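Local coordinates for LINE-1 ORF1P (Homo sapiens, PDB 2W7A), which binds single-stranded RNA and DNA, acts as a nucleic acid chaperone and is essential for LINE-1 retrotransposition, this chain being its central RRM domain, at residues 28-33 with 43-48; 35-40 with 75-80. One frame throughout, in Å; residues are numbered along the deposited sequence. Where two conformers were deposited one is given.

Contact 1 (28-33 with 43-48); sequences DIIQEN and VQIQEI
A single methyl group, CD1 of I30, makes every close approach between the helical segment 28-33 and the segment 43-48, which enters the edge strand at I45. It meets V43 tip to tip: in the conformer given, one of two deposited, it lies 3.9 Å from V43 CG2 and 4.0 Å from V43 CG1. The same I30 CD1 also lies 4.2 Å from I45 CD1, the end of the second isoleucine. I30 can reach this far because its chain is extended beyond CG1 (chi2 168°), which carries the methyl outward from a helix whose backbone stays well away: the nearest CA atoms, those of I30 and V43, are 9.0 Å apart. V43 and I45 alternate with Q44, and both send their branched apolar side chains toward the helix.

In the RRM fold the end of the first long helix, 19-33, packs here on the residue leading into strand 45-51 and on that strand's first residue. I45 also packs on L26 of that helix and on V67 and F69 of the neighbouring strand, while a classic beta bulge sets Q46 and E47 together opposite R68. On the helix, N33 ND2 donates to I29 O at 2.9 Å, approaching in the plane of the I29 carbonyl, where a lone pair lies, and also hydrogen-bonds to T89 O.

Isoleucine and valine suit the seam because their methyls need no polar partner. With no hydrogen bond or salt bridge across it, the two segments are joined by apolar packing alone, which imposes little directionality.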
loop_
_atom_site.group_PDB
_atom_site.type_symbol
_atom_site.label_atom_id
_atom_site.label_comp_id
_atom_site.label_asym_id
_atom_site.label_seq_id
_atom_site.Cartn_x
_atom_site.Cartn_y
_atom_site.Cartn_z
ATOM N N ASP A 28 -6.634 -1.975 6.176
ATOM C CA ASP A 28 -6.948 -0.730 6.917
ATOM C C ASP A 28 -6.982 0.452 5.931
ATOM O O ASP A 28 -7.873 1.290 6.007
ATOM C CB ASP A 28 -5.983 -0.485 8.081
ATOM C CG ASP A 28 -6.201 -1.434 9.246
ATOM O OD1 ASP A 28 -7.235 -2.128 9.307
ATOM O OD2 ASP A 28 -5.286 -1.470 10.104
ATOM N N ILE A 29 -6.079 0.452 4.956
ATOM C CA ILE A 29 -6.029 1.541 3.995
ATOM C C ILE A 29 -7.274 1.523 3.108
ATOM O O ILE A 29 -7.912 2.558 2.861
ATOM C CB ILE A 29 -4.731 1.519 3.126
ATOM C CG1 ILE A 29 -3.559 1.893 4.048
ATOM C CG2 ILE A 29 -4.833 2.464 1.952
ATOM C CD1 ILE A 29 -2.164 1.556 3.405
ATOM N N ILE A 30 -7.661 0.346 2.689
ATOM C CA ILE A 30 -8.832 0.229 1.842
ATOM C C ILE A 30 -10.097 0.665 2.615
ATOM O O ILE A 30 -10.945 1.425 2.129
ATOM C CB ILE A 30 -8.968 -1.208 1.313
ATOM C CG1 ILE A 30 -7.818 -1.544 0.376
ATOM C CG2 ILE A 30 -10.318 -1.398 0.641
ATOM C CD1 ILE A 30 -7.712 -3.006 0.025
ATOM N N GLN A 31 -10.234 0.189 3.839
ATOM C CA GLN A 31 -11.409 0.519 4.642
ATOM C C GLN A 31 -11.467 1.982 5.048
ATOM O O GLN A 31 -12.570 2.541 5.153
ATOM C CB GLN A 31 -11.461 -0.387 5.864
ATOM C CG GLN A 31 -11.674 -1.849 5.492
ATOM C CD GLN A 31 -11.786 -2.809 6.707
ATOM O OE1 GLN A 31 -12.094 -3.999 6.474
ATOM N NE2 GLN A 31 -11.576 -2.354 7.900
ATOM N N GLU A 32 -10.304 2.606 5.240
ATOM C CA GLU A 32 -10.256 4.013 5.641
ATOM C C GLU A 32 -10.552 4.977 4.506
ATOM O O GLU A 32 -11.011 6.102 4.783
ATOM C CB GLU A 32 -8.917 4.322 6.317
ATOM C CG GLU A 32 -8.778 5.680 6.967
ATOM C CD GLU A 32 -7.549 5.806 7.898
ATOM O OE1 GLU A 32 -6.991 4.738 8.362
ATOM O OE2 GLU A 32 -7.161 6.989 8.179
ATOM N N ASN A 33 -10.290 4.560 3.263
ATOM C CA ASN A 33 -10.308 5.463 2.129
ATOM C C ASN A 33 -11.205 5.133 0.963
ATOM O O ASN A 33 -11.660 6.054 0.272
ATOM C CB ASN A 33 -8.891 5.590 1.551
ATOM C CG ASN A 33 -7.915 6.176 2.575
ATOM O OD1 ASN A 33 -7.870 7.407 2.776
ATOM N ND2 ASN A 33 -7.146 5.306 3.235
ATOM N N VAL A 43 -10.451 -7.030 -3.759
ATOM C CA VAL A 43 -9.087 -6.619 -3.986
ATOM C C VAL A 43 -8.295 -7.877 -3.578
ATOM O O VAL A 43 -8.367 -8.349 -2.445
ATOM C CB VAL A 43 -8.686 -5.402 -3.113
ATOM C CG1 VAL A 43 -7.359 -4.827 -3.530
ATOM C CG2 VAL A 43 -9.774 -4.264 -3.020
ATOM N N GLN A 44 -7.580 -8.448 -4.536
ATOM C CA GLN A 44 -6.908 -9.708 -4.368
ATOM C C GLN A 44 -5.445 -9.343 -4.330
ATOM O O GLN A 44 -4.734 -9.503 -5.280
ATOM C CB GLN A 44 -7.261 -10.628 -5.566
ATOM C CG GLN A 44 -8.772 -10.549 -5.986
ATOM C CD GLN A 44 -9.108 -11.312 -7.271
ATOM O OE1 GLN A 44 -9.038 -12.537 -7.295
ATOM N NE2 GLN A 44 -9.496 -10.592 -8.326
ATOM N N ILE A 45 -5.019 -8.768 -3.219
ATOM C CA ILE A 45 -3.629 -8.381 -3.085
ATOM C C ILE A 45 -2.929 -9.721 -2.916
ATOM O O ILE A 45 -3.365 -10.581 -2.127
ATOM C CB ILE A 45 -3.487 -7.355 -1.962
ATOM C CG1 ILE A 45 -3.965 -5.996 -2.502
ATOM C CG2 ILE A 45 -2.020 -7.257 -1.471
ATOM C CD1 ILE A 45 -4.326 -4.950 -1.448
ATOM N N GLN A 46 -1.954 -9.969 -3.786
ATOM C CA GLN A 46 -1.101 -11.170 -3.732
ATOM C C GLN A 46 0.144 -11.170 -2.830
ATOM O O GLN A 46 0.449 -12.157 -2.179
ATOM C CB GLN A 46 -0.518 -11.409 -5.091
ATOM C CG GLN A 46 -1.529 -11.908 -6.086
ATOM C CD GLN A 46 -0.897 -12.277 -7.398
ATOM O OE1 GLN A 46 0.208 -11.836 -7.715
ATOM N NE2 GLN A 46 -1.595 -13.097 -8.175
ATOM N N GLU A 47 0.963 -10.138 -2.925
ATOM C CA GLU A 47 2.141 -10.048 -2.069
ATOM C C GLU A 47 2.294 -8.623 -1.611
ATOM O O GLU A 47 1.969 -7.731 -2.349
ATOM C CB GLU A 47 3.397 -10.437 -2.835
ATOM C CG GLU A 47 4.555 -10.811 -1.919
ATOM C CD GLU A 47 5.676 -11.454 -2.666
ATOM O OE1 GLU A 47 5.742 -11.271 -3.903
ATOM O OE2 GLU A 47 6.486 -12.141 -2.011
ATOM N N ILE A 48 2.848 -8.450 -0.415
ATOM C CA ILE A 48 3.019 -7.133 0.237
ATOM C C ILE A 48 4.383 -7.173 0.933
ATOM O O ILE A 48 4.545 -7.961 1.851
ATOM C CB ILE A 48 1.982 -6.807 1.389
ATOM C CG1 ILE A 48 0.530 -6.873 0.951
ATOM C CG2 ILE A 48 2.237 -5.397 1.964
ATOM C CD1 ILE A 48 -0.432 -6.822 2.091
#

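Contact 2 (35-40 with 75-80); sequences PNLARQ and KEKMLR
The short helix 35-40, inserted between the first long helix and the edge strand of this RRM domain, meets the second long helix, 72-85, through L37. The CA atoms of L37 and M78 are 8.6 Å apart, a gap that long side chains must close. The two methyls of the leucine divide the work. L37 CD2 lies 3.8 Å from K77 CD, against the aliphatic part of the lysine, and L37 CD1 is turned to M78, a selenomethionine standing for the natural methionine. With chi1 at -69°, CG of L37 stands anti to its own carbonyl carbon, and the fork beyond it opens toward helix 72-85.

An RRM packs two helices on one face of an antiparallel sheet, and M78 belongs to that layer: its side chain also touches L6, F69 and L97, on three strands. In the conformer given, one of two deposited, its CE comes round toward L37 CD1, at a spacing too short to be taken literally. Methionine, long, unbranched and flexible, suits this place because it can serve both sheet and short helix. K77 lies nearer the surface, where its carbon chain can pack on L37 while the ammonium group ends beyond the apolar contact.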
loop_
_atom_site.group_PDB
_atom_site.type_symbol
_atom_site.label_atom_id
_atom_site.label_comp_id
_atom_site.label_asym_id
_atom_site.label_seq_id
_atom_site.Cartn_x
_atom_site.Cartn_y
_atom_site.Cartn_z
ATOM N N PRO A 35 -14.424 3.106 0.269
ATOM C CA PRO A 35 -15.552 2.301 0.760
ATOM C C PRO A 35 -16.185 1.358 -0.257
ATOM O O PRO A 35 -16.731 0.327 0.137
ATOM C CB PRO A 35 -16.542 3.379 1.290
ATOM C CG PRO A 35 -16.191 4.655 0.462
ATOM C CD PRO A 35 -14.669 4.554 0.395
ATOM N N ASN A 36 -16.209 1.730 -1.530
ATOM C CA ASN A 36 -16.809 0.812 -2.489
ATOM C C ASN A 36 -15.912 -0.393 -2.708
ATOM O O ASN A 36 -16.382 -1.502 -2.795
ATOM C CB ASN A 36 -17.199 1.555 -3.747
ATOM C CG ASN A 36 -18.424 2.497 -3.476
ATOM O OD1 ASN A 36 -19.329 2.165 -2.708
ATOM N ND2 ASN A 36 -18.433 3.594 -4.103
ATOM N N LEU A 37 -14.614 -0.185 -2.755
ATOM C CA LEU A 37 -13.707 -1.319 -2.801
ATOM C C LEU A 37 -13.830 -2.176 -1.509
ATOM O O LEU A 37 -13.834 -3.404 -1.569
ATOM C CB LEU A 37 -12.282 -0.807 -3.002
ATOM C CG LEU A 37 -11.897 -0.171 -4.319
ATOM C CD1 LEU A 37 -10.389 0.145 -4.228
ATOM C CD2 LEU A 37 -12.231 -1.088 -5.471
ATOM N N ALA A 38 -13.979 -1.538 -0.346
ATOM C CA ALA A 38 -14.102 -2.270 0.912
ATOM C C ALA A 38 -15.363 -3.168 0.922
ATOM O O ALA A 38 -15.348 -4.308 1.356
ATOM C CB ALA A 38 -14.153 -1.268 2.068
ATOM N N ARG A 39 -16.471 -2.621 0.405
ATOM C CA ARG A 39 -17.737 -3.322 0.419
ATOM C C ARG A 39 -17.642 -4.524 -0.491
ATOM O O ARG A 39 -18.182 -5.599 -0.162
ATOM C CB ARG A 39 -18.850 -2.387 -0.030
ATOM C CG ARG A 39 -20.204 -3.042 -0.073
ATOM C CD ARG A 39 -21.213 -2.079 -0.664
ATOM N NE ARG A 39 -22.435 -2.825 -0.983
ATOM C CZ ARG A 39 -23.325 -3.195 -0.082
ATOM N NH1 ARG A 39 -23.172 -2.874 1.192
ATOM N NH2 ARG A 39 -24.385 -3.899 -0.456
ATOM N N GLN A 40 -16.982 -4.349 -1.631
ATOM C CA GLN A 40 -16.957 -5.402 -2.664
ATOM C C GLN A 40 -16.010 -6.513 -2.291
ATOM O O GLN A 40 -16.236 -7.701 -2.625
ATOM C CB GLN A 40 -16.612 -4.826 -4.027
ATOM C CG GLN A 40 -17.758 -3.964 -4.612
ATOM C CD GLN A 40 -19.053 -4.739 -4.890
ATOM O OE1 GLN A 40 -20.020 -4.669 -4.115
ATOM N NE2 GLN A 40 -19.089 -5.454 -6.022
ATOM N N LYS A 75 -5.128 -2.737 -9.600
ATOM C CA LYS A 75 -4.038 -1.796 -9.301
ATOM C C LYS A 75 -4.379 -0.378 -9.809
ATOM O O LYS A 75 -4.229 0.613 -9.104
ATOM C CB LYS A 75 -2.723 -2.243 -9.890
ATOM C CG LYS A 75 -1.626 -1.427 -9.575
ATOM C CD LYS A 75 -0.689 -1.411 -10.580
ATOM C CE LYS A 75 -1.071 -0.360 -11.569
ATOM N NZ LYS A 75 0.060 0.534 -11.860
ATOM N N GLU A 76 -4.803 -0.302 -11.061
ATOM C CA GLU A 76 -5.020 0.996 -11.698
ATOM C C GLU A 76 -6.219 1.693 -11.077
ATOM O O GLU A 76 -6.223 2.923 -10.957
ATOM C CB GLU A 76 -5.216 0.805 -13.219
ATOM C CG GLU A 76 -3.938 0.349 -13.900
ATOM C CD GLU A 76 -3.993 0.239 -15.371
ATOM O OE1 GLU A 76 -4.983 0.721 -15.958
ATOM O OE2 GLU A 76 -3.057 -0.415 -15.928
ATOM N N LYS A 77 -7.243 0.935 -10.765
ATOM C CA LYS A 77 -8.418 1.512 -10.088
ATOM C C LYS A 77 -8.019 2.146 -8.769
ATOM O O LYS A 77 -8.474 3.283 -8.441
ATOM C CB LYS A 77 -9.456 0.428 -9.849
ATOM C CG LYS A 77 -10.820 0.889 -9.327
ATOM C CD LYS A 77 -11.794 -0.330 -9.217
ATOM C CE LYS A 77 -11.905 -1.172 -10.473
ATOM N NZ LYS A 77 -11.060 -2.416 -10.451
HETATM N N MSE A 78 -7.219 1.451 -7.939
HETATM C CA MSE A 78 -6.799 2.008 -6.661
HETATM C C MSE A 78 -5.960 3.278 -6.850
HETATM O O MSE A 78 -6.124 4.267 -6.136
HETATM C CB MSE A 78 -5.962 0.968 -5.898
HETATM C CG MSE A 78 -5.325 1.529 -4.637
HETATM SE SE MSE A 78 -5.335 0.326 -3.110
HETATM C CE MSE A 78 -7.144 0.048 -3.545
ATOM N N LEU A 79 -5.048 3.234 -7.826
ATOM C CA LEU A 79 -4.224 4.394 -8.098
ATOM C C LEU A 79 -5.079 5.606 -8.522
ATOM O O LEU A 79 -4.855 6.737 -8.064
ATOM C CB LEU A 79 -3.134 4.075 -9.085
ATOM C CG LEU A 79 -1.987 3.255 -8.577
ATOM C CD1 LEU A 79 -1.060 2.892 -9.712
ATOM C CD2 LEU A 79 -1.217 3.990 -7.491
ATOM N N ARG A 80 -6.068 5.380 -9.403
ATOM C CA ARG A 80 -6.893 6.461 -9.888
ATOM C C ARG A 80 -7.700 7.010 -8.733
ATOM O O ARG A 80 -7.886 8.235 -8.649
ATOM C CB ARG A 80 -7.860 5.963 -10.993
ATOM C CG ARG A 80 -7.269 5.812 -12.379
ATOM C CD ARG A 80 -8.385 5.913 -13.417
ATOM N NE ARG A 80 -9.477 4.990 -13.150
ATOM C CZ ARG A 80 -9.402 3.677 -13.376
ATOM N NH1 ARG A 80 -8.337 3.190 -13.930
ATOM N NH2 ARG A 80 -10.442 2.887 -13.129
#

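The two contacts share one apolar layer, their centres about 9 Å apart, and helix 35-40 is the bridge: it follows helix 19-33 in the chain and precedes strand 45-51, the two elements that meet in contact 1. I30 CG2 packs against A38 N and L37 CB. Both contacts are partly buried, each with one buried residue among three, but contact 1 lies deeper: its centre is about 7 Å from the centre of the chain, against about 12 Å for that of contact 2. Contact 1 joins helix to the start of the edge strand using branched aliphatics alone; contact 2 joins helix to helix, combining leucine with a methionine, present as selenomethionine, and a lysine stem.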